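Local coordinates for protein N-acylethanolamine-hydrolyzing acid amidase beta-subunit (Caenorhabditis elegans, PDB 6DY3) that probably degrades bioactive fatty acid amides such as N-palmitoylethanolamine to ethanolamine and free fatty acids, forming the beta subunit of an autocatalytically cleaved lysosomal amidase, at residues S45-A50 with T209-V214; P121-V126 with N163-K168; N155-V160 with R188-K193. All coordinates share one frame; numbering follows the deposited sequence.

Contact 1 of 3, residues S45-A50 with T209-V214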
loop_
_atom_site.group_PDB
_atom_site.type_symbol
_atom_site.label_atom_id
_atom_site.label_comp_id
_atom_site.label_asym_id
_atom_site.label_seq_id
_atom_site.Cartn_x
_atom_site.Cartn_y
_atom_site.Cartn_z
ATOM N N SER B 45 1.544 -9.873 7.297
ATOM C CA SER B 45 0.497 -8.967 7.737
ATOM C C SER B 45 0.388 -7.814 6.750
ATOM O O SER B 45 1.261 -7.604 5.902
ATOM C CB SER B 45 0.778 -8.439 9.150
ATOM O OG SER B 45 1.023 -9.503 10.051
ATOM N N GLY B 46 -0.702 -7.066 6.859
ATOM C CA GLY B 46 -0.901 -5.930 5.987
ATOM C C GLY B 46 -2.054 -5.068 6.439
ATOM O O GLY B 46 -2.901 -5.483 7.236
ATOM N N LEU B 47 -2.050 -3.840 5.940
ATOM C CA LEU B 47 -3.193 -2.951 6.040
ATOM C C LEU B 47 -3.964 -3.020 4.729
ATOM O O LEU B 47 -3.375 -3.169 3.654
ATOM C CB LEU B 47 -2.749 -1.519 6.330
ATOM C CG LEU B 47 -2.208 -1.248 7.738
ATOM C CD1 LEU B 47 -1.481 0.093 7.792
ATOM C CD2 LEU B 47 -3.331 -1.273 8.759
ATOM N N THR B 48 -5.283 -2.995 4.823
ATOM C CA THR B 48 -6.105 -2.980 3.626
ATOM C C THR B 48 -7.468 -2.423 4.013
ATOM O O THR B 48 -7.649 -1.883 5.111
ATOM C CB THR B 48 -6.192 -4.374 2.989
ATOM O OG1 THR B 48 -6.878 -4.281 1.734
ATOM C CG2 THR B 48 -6.923 -5.360 3.905
ATOM N N PHE B 49 -8.437 -2.577 3.121
ATOM C CA PHE B 49 -9.762 -2.023 3.330
ATOM C C PHE B 49 -10.797 -3.058 2.924
ATOM O O PHE B 49 -10.552 -3.889 2.049
ATOM C CB PHE B 49 -9.930 -0.728 2.534
ATOM C CG PHE B 49 -8.692 0.127 2.520
ATOM C CD1 PHE B 49 -7.696 -0.086 1.577
ATOM C CD2 PHE B 49 -8.513 1.129 3.459
ATOM C CE1 PHE B 49 -6.554 0.688 1.562
ATOM C CE2 PHE B 49 -7.367 1.912 3.448
ATOM C CZ PHE B 49 -6.388 1.688 2.497
ATOM N N ALA B 50 -11.952 -3.012 3.580
ATOM C CA ALA B 50 -13.029 -3.931 3.240
ATOM C C ALA B 50 -13.322 -3.853 1.749
ATOM O O ALA B 50 -13.476 -2.762 1.197
ATOM C CB ALA B 50 -14.280 -3.594 4.050
ATOM N N THR B 209 -5.030 12.583 4.659
ATOM C CA THR B 209 -4.367 11.439 5.269
ATOM C C THR B 209 -5.401 10.526 5.922
ATOM O O THR B 209 -6.150 10.956 6.805
ATOM C CB THR B 209 -3.333 11.906 6.289
ATOM O OG1 THR B 209 -2.455 12.862 5.684
ATOM C CG2 THR B 209 -2.515 10.727 6.789
ATOM N N VAL B 210 -5.450 9.271 5.468
ATOM C CA VAL B 210 -6.369 8.292 6.045
ATOM C C VAL B 210 -5.778 7.682 7.307
ATOM O O VAL B 210 -6.396 7.702 8.379
ATOM C CB VAL B 210 -6.721 7.206 5.010
ATOM C CG1 VAL B 210 -7.533 6.076 5.657
ATOM C CG2 VAL B 210 -7.492 7.814 3.863
ATOM N N PHE B 211 -4.580 7.112 7.196
ATOM C CA PHE B 211 -3.918 6.522 8.346
ATOM C C PHE B 211 -2.427 6.806 8.302
ATOM O O PHE B 211 -1.856 7.125 7.257
ATOM C CB PHE B 211 -4.150 5.004 8.441
ATOM C CG PHE B 211 -3.563 4.209 7.300
ATOM C CD1 PHE B 211 -2.203 3.959 7.230
ATOM C CD2 PHE B 211 -4.387 3.652 6.341
ATOM C CE1 PHE B 211 -1.676 3.218 6.200
ATOM C CE2 PHE B 211 -3.862 2.900 5.310
ATOM C CZ PHE B 211 -2.509 2.680 5.241
ATOM N N SER B 212 -1.809 6.668 9.468
ATOM C CA SER B 212 -0.364 6.688 9.633
ATOM C C SER B 212 0.036 5.383 10.306
ATOM O O SER B 212 -0.648 4.926 11.226
ATOM C CB SER B 212 0.095 7.876 10.488
ATOM O OG SER B 212 -0.195 9.121 9.886
ATOM N N THR B 213 1.139 4.784 9.854
ATOM C CA THR B 213 1.582 3.505 10.387
ATOM C C THR B 213 3.100 3.482 10.480
ATOM O O THR B 213 3.805 4.201 9.767
ATOM C CB THR B 213 1.084 2.329 9.527
ATOM O OG1 THR B 213 1.334 1.090 10.203
ATOM C CG2 THR B 213 1.773 2.309 8.183
ATOM N N VAL B 214 3.593 2.649 11.391
ATOM C CA VAL B 214 5.019 2.418 11.561
ATOM C C VAL B 214 5.247 0.916 11.587
ATOM O O VAL B 214 4.480 0.170 12.208
ATOM C CB VAL B 214 5.567 3.074 12.848
ATOM C CG1 VAL B 214 7.061 2.809 12.987
ATOM C CG2 VAL B 214 5.281 4.577 12.861
#
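Leu47 and Phe211 reach toward each other from facing strands, and a single methyl, CD1 of Leu47, carries most of the contact. It lies 3.5 Å from CE1 of Phe211 and meets the ring obliquely. The same methyl also touches Thr213, 3.8 Å from its CB, so it rests against the ring and the threonine together. The leucine reaches this place with CG anti to its carbonyl carbon (chi1 -72°) and the chain then extended to CD1. Phe211 holds its CG between the backbone N and the carbonyl carbon (chi1 64°), and its ring projects across the gap between the strands. The second ring, that of Phe49, arrives at the edge of the Phe211 ring, its CZ near the plane of that ring and 4.0 Å from Phe211 CE2. OG1 of Thr213, though close to the leucine methyl, is hydrogen-bonded to Thr230 OG1. The strand axes run antiparallel at 177° but approach no closer than 10.4 Å, a separation that marks face-to-face packing of two sheets and not pairing within one. Such layering of antiparallel sheets is the core of the Ntn-hydrolase fold. Strand 41-49 lies between strands 31-38 and 57-60 in its sheet, and strand 209-215 between 13-20 and 231-232 in the other; Leu19 touches both phenylalanines, while Phe226 of helix 222-226 packs on Leu47 and Thr213.

Contact 2 of 3, residues P121-V126 with N163-K168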
loop_
_atom_site.group_PDB
_atom_site.type_symbol
_atom_site.label_atom_id
_atom_site.label_comp_id
_atom_site.label_asym_id
_atom_site.label_seq_id
_atom_site.Cartn_x
_atom_site.Cartn_y
_atom_site.Cartn_z
ATOM N N PRO B 121 3.534 2.230 -13.039
ATOM C CA PRO B 121 4.523 3.131 -12.434
ATOM C C PRO B 121 4.173 3.421 -10.983
ATOM O O PRO B 121 3.020 3.688 -10.641
ATOM C CB PRO B 121 4.444 4.386 -13.310
ATOM C CG PRO B 121 3.930 3.903 -14.611
ATOM C CD PRO B 121 2.980 2.792 -14.280
ATOM N N SER B 122 5.179 3.346 -10.124
ATOM C CA SER B 122 4.954 3.449 -8.691
ATOM C C SER B 122 6.313 3.496 -8.005
ATOM O O SER B 122 7.358 3.324 -8.637
ATOM C CB SER B 122 4.115 2.275 -8.180
ATOM O OG SER B 122 4.704 1.046 -8.561
ATOM N N TYR B 123 6.279 3.736 -6.701
ATOM C CA TYR B 123 7.450 3.621 -5.846
ATOM C C TYR B 123 7.186 2.515 -4.841
ATOM O O TYR B 123 6.215 2.585 -4.081
ATOM C CB TYR B 123 7.741 4.927 -5.115
ATOM C CG TYR B 123 8.144 6.078 -6.007
ATOM C CD1 TYR B 123 9.380 6.089 -6.644
ATOM C CD2 TYR B 123 7.304 7.172 -6.183
ATOM C CE1 TYR B 123 9.757 7.148 -7.445
ATOM C CE2 TYR B 123 7.677 8.236 -6.980
ATOM C CZ TYR B 123 8.902 8.217 -7.607
ATOM O OH TYR B 123 9.272 9.277 -8.401
ATOM N N ILE B 124 8.055 1.511 -4.828
ATOM C CA ILE B 124 7.987 0.419 -3.866
ATOM C C ILE B 124 9.102 0.642 -2.855
ATOM O O ILE B 124 10.288 0.644 -3.213
ATOM C CB ILE B 124 8.112 -0.951 -4.551
ATOM C CG1 ILE B 124 6.984 -1.127 -5.572
ATOM C CG2 ILE B 124 8.076 -2.062 -3.513
ATOM C CD1 ILE B 124 7.085 -2.376 -6.411
ATOM N N ILE B 125 8.724 0.837 -1.597
ATOM C CA ILE B 125 9.662 1.105 -0.513
ATOM C C ILE B 125 9.747 -0.151 0.338
ATOM O O ILE B 125 8.729 -0.633 0.849
ATOM C CB ILE B 125 9.228 2.317 0.326
ATOM C CG1 ILE B 125 9.276 3.601 -0.512
ATOM C CG2 ILE B 125 10.100 2.460 1.563
ATOM C CD1 ILE B 125 8.025 3.874 -1.326
ATOM N N VAL B 126 10.959 -0.671 0.503
ATOM C CA VAL B 126 11.190 -1.922 1.211
ATOM C C VAL B 126 12.181 -1.664 2.338
ATOM O O VAL B 126 13.188 -0.971 2.148
ATOM C CB VAL B 126 11.716 -3.021 0.262
ATOM C CG1 VAL B 126 11.682 -4.384 0.948
ATOM C CG2 VAL B 126 10.917 -3.047 -1.033
ATOM N N ASN B 163 4.567 10.770 -4.367
ATOM C CA ASN B 163 3.823 10.337 -5.539
ATOM C C ASN B 163 4.355 10.875 -6.861
ATOM O O ASN B 163 3.866 10.454 -7.914
ATOM C CB ASN B 163 2.358 10.774 -5.404
ATOM C CG ASN B 163 1.661 10.100 -4.253
ATOM O OD1 ASN B 163 1.069 10.771 -3.402
ATOM N ND2 ASN B 163 1.718 8.771 -4.216
ATOM N N PHE B 164 5.300 11.803 -6.854
ATOM C CA PHE B 164 5.655 12.529 -8.067
ATOM C C PHE B 164 7.137 12.358 -8.390
ATOM O O PHE B 164 7.876 11.660 -7.693
ATOM C CB PHE B 164 5.304 14.011 -7.918
ATOM C CG PHE B 164 3.935 14.256 -7.340
ATOM C CD1 PHE B 164 2.796 14.017 -8.087
ATOM C CD2 PHE B 164 3.792 14.753 -6.060
ATOM C CE1 PHE B 164 1.548 14.244 -7.563
ATOM C CE2 PHE B 164 2.539 14.987 -5.531
ATOM C CZ PHE B 164 1.417 14.733 -6.288
ATOM N N ASP B 165 7.549 12.983 -9.496
ATOM C CA ASP B 165 8.948 13.039 -9.914
ATOM C C ASP B 165 9.221 14.409 -10.535
ATOM O O ASP B 165 8.322 15.246 -10.668
ATOM C CB ASP B 165 9.289 11.888 -10.875
ATOM C CG ASP B 165 8.192 11.619 -11.871
ATOM O OD1 ASP B 165 7.542 12.590 -12.310
ATOM O OD2 ASP B 165 7.978 10.436 -12.218
ATOM N N ASN B 166 10.477 14.639 -10.905
ATOM C CA ASN B 166 10.901 15.864 -11.609
ATOM C C ASN B 166 10.537 17.075 -10.742
ATOM O O ASN B 166 10.650 17.008 -9.509
ATOM C CB ASN B 166 10.296 15.855 -12.990
ATOM C CG ASN B 166 10.816 14.713 -13.838
ATOM O OD1 ASN B 166 12.026 14.481 -13.910
ATOM N ND2 ASN B 166 9.903 13.966 -14.447
ATOM N N TRP B 167 10.117 18.187 -11.348
ATOM C CA TRP B 167 9.856 19.404 -10.588
ATOM C C TRP B 167 8.841 19.161 -9.481
ATOM O O TRP B 167 9.018 19.634 -8.352
ATOM C CB TRP B 167 9.349 20.509 -11.519
ATOM C CG TRP B 167 10.264 20.841 -12.656
ATOM C CD1 TRP B 167 10.119 20.466 -13.957
ATOM C CD2 TRP B 167 11.457 21.631 -12.598
ATOM N NE1 TRP B 167 11.149 20.972 -14.714
ATOM C CE2 TRP B 167 11.984 21.688 -13.900
ATOM C CE3 TRP B 167 12.130 22.292 -11.571
ATOM C CZ2 TRP B 167 13.150 22.379 -14.199
ATOM C CZ3 TRP B 167 13.286 22.969 -11.871
ATOM C CH2 TRP B 167 13.785 23.011 -13.171
ATOM N N LYS B 168 7.758 18.446 -9.789
ATOM C CA LYS B 168 6.686 18.288 -8.813
ATOM C C LYS B 168 7.170 17.546 -7.576
ATOM O O LYS B 168 6.702 17.821 -6.466
ATOM C CB LYS B 168 5.498 17.563 -9.450
ATOM C CG LYS B 168 4.259 17.512 -8.568
ATOM C CD LYS B 168 3.557 18.855 -8.535
ATOM C CE LYS B 168 2.356 18.850 -7.595
ATOM N NZ LYS B 168 1.277 17.933 -8.054
#
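Tyr123 supplies most of the surface buried here, and its hydroxyl makes the one hydrogen bond between strand 122-127 and the turn that follows strand 158-161. OH donates to the backbone O of Phe164 at 2.9 Å, with a C=O...donor angle of 129°. The donor stands above the carbonyl plane, 44° out of it, while the carbonyl oxygen lies near the plane of the tyrosine ring, at its edge. With CG anti to the carbonyl carbon (chi1 -66°), the ring extends from the strand toward the turn. Along the same edge, Tyr123 CE2 is 4.2 Å from Asn163 C, the carbonyl carbon, and beyond it Tyr123 OH is 3.6 Å from Asp165 CB. A phenylalanine in place of Tyr123 would probably leave the Phe164 carbonyl without this donor and the turn less firmly fixed to the sheet. Asn163 meets the ring through its backbone; its side chain points away, where OD1 accepts from N of Cys1, by similarity the nucleophile, and ND2 donates to Ala70 O. The bond falls on the residue next to Asn163, which is probably important for activity, an arrangement consistent with a second-shell role for the tyrosine. Asp165 forms a salt bridge to Arg71, which also touches the tyrosine. Within its sheet, strand 122-127 runs between strands 64-70 and 134-139, and the turn leads into helix 166-170.

Contact 3 of 3, residues N155-V160 with R188-K193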
loop_
_atom_site.group_PDB
_atom_site.type_symbol
_atom_site.label_atom_id
_atom_site.label_comp_id
_atom_site.label_asym_id
_atom_site.label_seq_id
_atom_site.Cartn_x
_atom_site.Cartn_y
_atom_site.Cartn_z
ATOM N N ASN B 155 26.356 8.882 5.164
ATOM C CA ASN B 155 25.419 9.750 5.875
ATOM C C ASN B 155 24.064 9.815 5.172
ATOM O O ASN B 155 23.361 10.826 5.250
ATOM C CB ASN B 155 25.994 11.157 6.056
ATOM C CG ASN B 155 25.321 11.918 7.184
ATOM O OD1 ASN B 155 24.996 11.346 8.225
ATOM N ND2 ASN B 155 25.100 13.213 6.979
ATOM N N GLN B 156 23.685 8.735 4.490
ATOM C CA GLN B 156 22.382 8.614 3.841
ATOM C C GLN B 156 21.593 7.554 4.606
ATOM O O GLN B 156 21.454 6.411 4.169
ATOM C CB GLN B 156 22.541 8.259 2.369
ATOM C CG GLN B 156 23.342 9.285 1.575
ATOM C CD GLN B 156 23.529 8.891 0.116
ATOM O OE1 GLN B 156 23.375 7.727 -0.254
ATOM N NE2 GLN B 156 23.857 9.869 -0.721
ATOM N N TRP B 157 21.064 7.952 5.762
ATOM C CA TRP B 157 20.436 7.022 6.689
ATOM C C TRP B 157 18.920 6.972 6.566
ATOM O O TRP B 157 18.290 6.191 7.285
ATOM C CB TRP B 157 20.817 7.368 8.135
ATOM C CG TRP B 157 20.486 8.775 8.558
ATOM C CD1 TRP B 157 21.215 9.899 8.308
ATOM C CD2 TRP B 157 19.346 9.198 9.320
ATOM N NE1 TRP B 157 20.603 10.997 8.862
ATOM C CE2 TRP B 157 19.453 10.596 9.490
ATOM C CE3 TRP B 157 18.247 8.533 9.875
ATOM C CZ2 TRP B 157 18.500 11.341 10.188
ATOM C CZ3 TRP B 157 17.300 9.275 10.569
ATOM C CH2 TRP B 157 17.434 10.664 10.718
ATOM N N PHE B 158 18.316 7.782 5.692
ATOM C CA PHE B 158 16.873 7.740 5.487
ATOM C C PHE B 158 16.534 7.902 4.009
ATOM O O PHE B 158 17.320 8.424 3.215
ATOM C CB PHE B 158 16.141 8.816 6.317
ATOM C CG PHE B 158 16.538 10.228 5.984
ATOM C CD1 PHE B 158 15.965 10.893 4.918
ATOM C CD2 PHE B 158 17.464 10.894 6.756
ATOM C CE1 PHE B 158 16.329 12.189 4.615
ATOM C CE2 PHE B 158 17.831 12.193 6.458
ATOM C CZ PHE B 158 17.260 12.840 5.388
ATOM N N LEU B 159 15.340 7.430 3.655
ATOM C CA LEU B 159 14.782 7.566 2.316
ATOM C C LEU B 159 13.341 8.035 2.439
ATOM O O LEU B 159 12.590 7.528 3.278
ATOM C CB LEU B 159 14.829 6.244 1.548
ATOM C CG LEU B 159 16.209 5.722 1.161
ATOM C CD1 LEU B 159 16.129 4.261 0.775
ATOM C CD2 LEU B 159 16.785 6.541 0.030
ATOM N N VAL B 160 12.964 9.013 1.615
ATOM C CA VAL B 160 11.618 9.578 1.617
ATOM C C VAL B 160 11.108 9.645 0.185
ATOM O O VAL B 160 11.813 10.123 -0.711
ATOM C CB VAL B 160 11.582 10.979 2.259
ATOM C CG1 VAL B 160 10.154 11.528 2.262
ATOM C CG2 VAL B 160 12.142 10.931 3.665
ATOM N N ARG B 188 21.000 9.520 15.290
ATOM C CA ARG B 188 21.212 8.855 16.568
ATOM C C ARG B 188 19.931 8.856 17.392
ATOM O O ARG B 188 19.214 9.859 17.461
ATOM C CB ARG B 188 22.343 9.534 17.343
ATOM C CG ARG B 188 22.693 8.830 18.651
ATOM C CD ARG B 188 24.017 9.312 19.245
ATOM N NE ARG B 188 25.160 8.992 18.383
ATOM C CZ ARG B 188 25.904 9.886 17.727
ATOM N NH1 ARG B 188 25.659 11.190 17.821
ATOM N NH2 ARG B 188 26.914 9.470 16.971
ATOM N N ASN B 189 19.643 7.710 18.011
ATOM C CA ASN B 189 18.471 7.522 18.863
ATOM C C ASN B 189 17.159 7.691 18.107
ATOM O O ASN B 189 16.109 7.899 18.725
ATOM C CB ASN B 189 18.503 8.466 20.070
ATOM C CG ASN B 189 19.643 8.158 21.024
ATOM O OD1 ASN B 189 20.191 7.053 21.026
ATOM N ND2 ASN B 189 19.997 9.132 21.849
ATOM N N PHE B 190 17.181 7.590 16.781
ATOM C CA PHE B 190 15.951 7.638 16.006
ATOM C C PHE B 190 15.233 6.303 16.146
ATOM O O PHE B 190 15.790 5.252 15.810
ATOM C CB PHE B 190 16.231 7.941 14.538
ATOM C CG PHE B 190 14.991 8.188 13.735
ATOM C CD1 PHE B 190 14.528 9.476 13.529
ATOM C CD2 PHE B 190 14.280 7.133 13.197
ATOM C CE1 PHE B 190 13.388 9.706 12.799
ATOM C CE2 PHE B 190 13.133 7.359 12.463
ATOM C CZ PHE B 190 12.687 8.647 12.264
ATOM N N ASP B 191 14.008 6.343 16.662
ATOM C CA ASP B 191 13.247 5.125 16.894
ATOM C C ASP B 191 11.847 5.262 16.317
ATOM O O ASP B 191 11.552 6.224 15.599
ATOM C CB ASP B 191 13.184 4.816 18.392
ATOM C CG ASP B 191 12.516 5.920 19.192
ATOM O OD1 ASP B 191 11.953 5.615 20.266
ATOM O OD2 ASP B 191 12.554 7.094 18.755
ATOM N N GLU B 192 10.977 4.303 16.626
ATOM C CA GLU B 192 9.625 4.339 16.086
ATOM C C GLU B 192 8.855 5.568 16.562
ATOM O O GLU B 192 8.013 6.093 15.823
ATOM C CB GLU B 192 8.887 3.053 16.455
ATOM C CG GLU B 192 8.864 2.717 17.940
ATOM C CD GLU B 192 7.592 3.162 18.643
ATOM O OE1 GLU B 192 6.634 3.584 17.956
ATOM O OE2 GLU B 192 7.545 3.072 19.889
ATOM N N LYS B 193 9.126 6.044 17.780
ATOM C CA LYS B 193 8.461 7.255 18.253
ATOM C C LYS B 193 8.947 8.488 17.503
ATOM O O LYS B 193 8.180 9.443 17.323
ATOM C CB LYS B 193 8.676 7.423 19.756
ATOM C CG LYS B 193 7.934 6.381 20.585
ATOM C CD LYS B 193 7.902 6.752 22.053
ATOM C CE LYS B 193 7.347 5.613 22.899
ATOM N NZ LYS B 193 5.983 5.207 22.461
#
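A single aromatic pair makes nearly all of the contact: Trp157 directs the edge of its indole at the face of Phe190 in a T-shaped, edge-to-face stack. The six-membered ring of the tryptophan and the phenylalanine ring have centroids 5.6 Å apart and planes inclined at 64°, short of perpendicular. Trp157 sits at the entry to strand 158-161, just after a G1 beta bulge in which Asn155 and Gln156 both face Asn151; Phe190 lies in the loop before helix 192-199. Torsions on both sides bring the rings together. Phe190 places CG anti to its backbone N (chi1 -172°), turning a ring face to the indole, while Trp157 carries CG between the backbone N and the carbonyl carbon (chi1 57°). One indole face is also covered by Phe158, whose CD2 lies 3.4 Å above the plane, over its centre. Ala6 of strand 2-7 touches all three aromatic residues, and Leu182 of helix 173-185 packs on Phe158 and Phe190, so the pair joins the start of strand 158-161 to the loop before helix 192-199, beside helix 173-185 and away from the annotated sites. At the meeting point, CZ3 of Trp157 stands 4.1 Å from CD1 of Phe190, offset toward the rim of the ring.

From the N terminus, segment 45-50 comes first, and contact 1 is completed only at 209-214, closing a long loop in which both other contacts are nested. Segment 121-126 opens contact 2, and 155-160 opens contact 3 before 163-168 completes contact 2; 188-193 then completes contact 3, so these two cross. Contact 1 joins the two antiparallel sheets, contact 2 ties the seven-stranded sheet to the turn after strand 158-161, and contact 3 ties the start of that edge strand to the loop before helix 192-199. The centres lie about 19 to 21 Å apart. Contacts 1 and 3 touch where Val214 CG1 packs 3.9 Å from Glu192 CB.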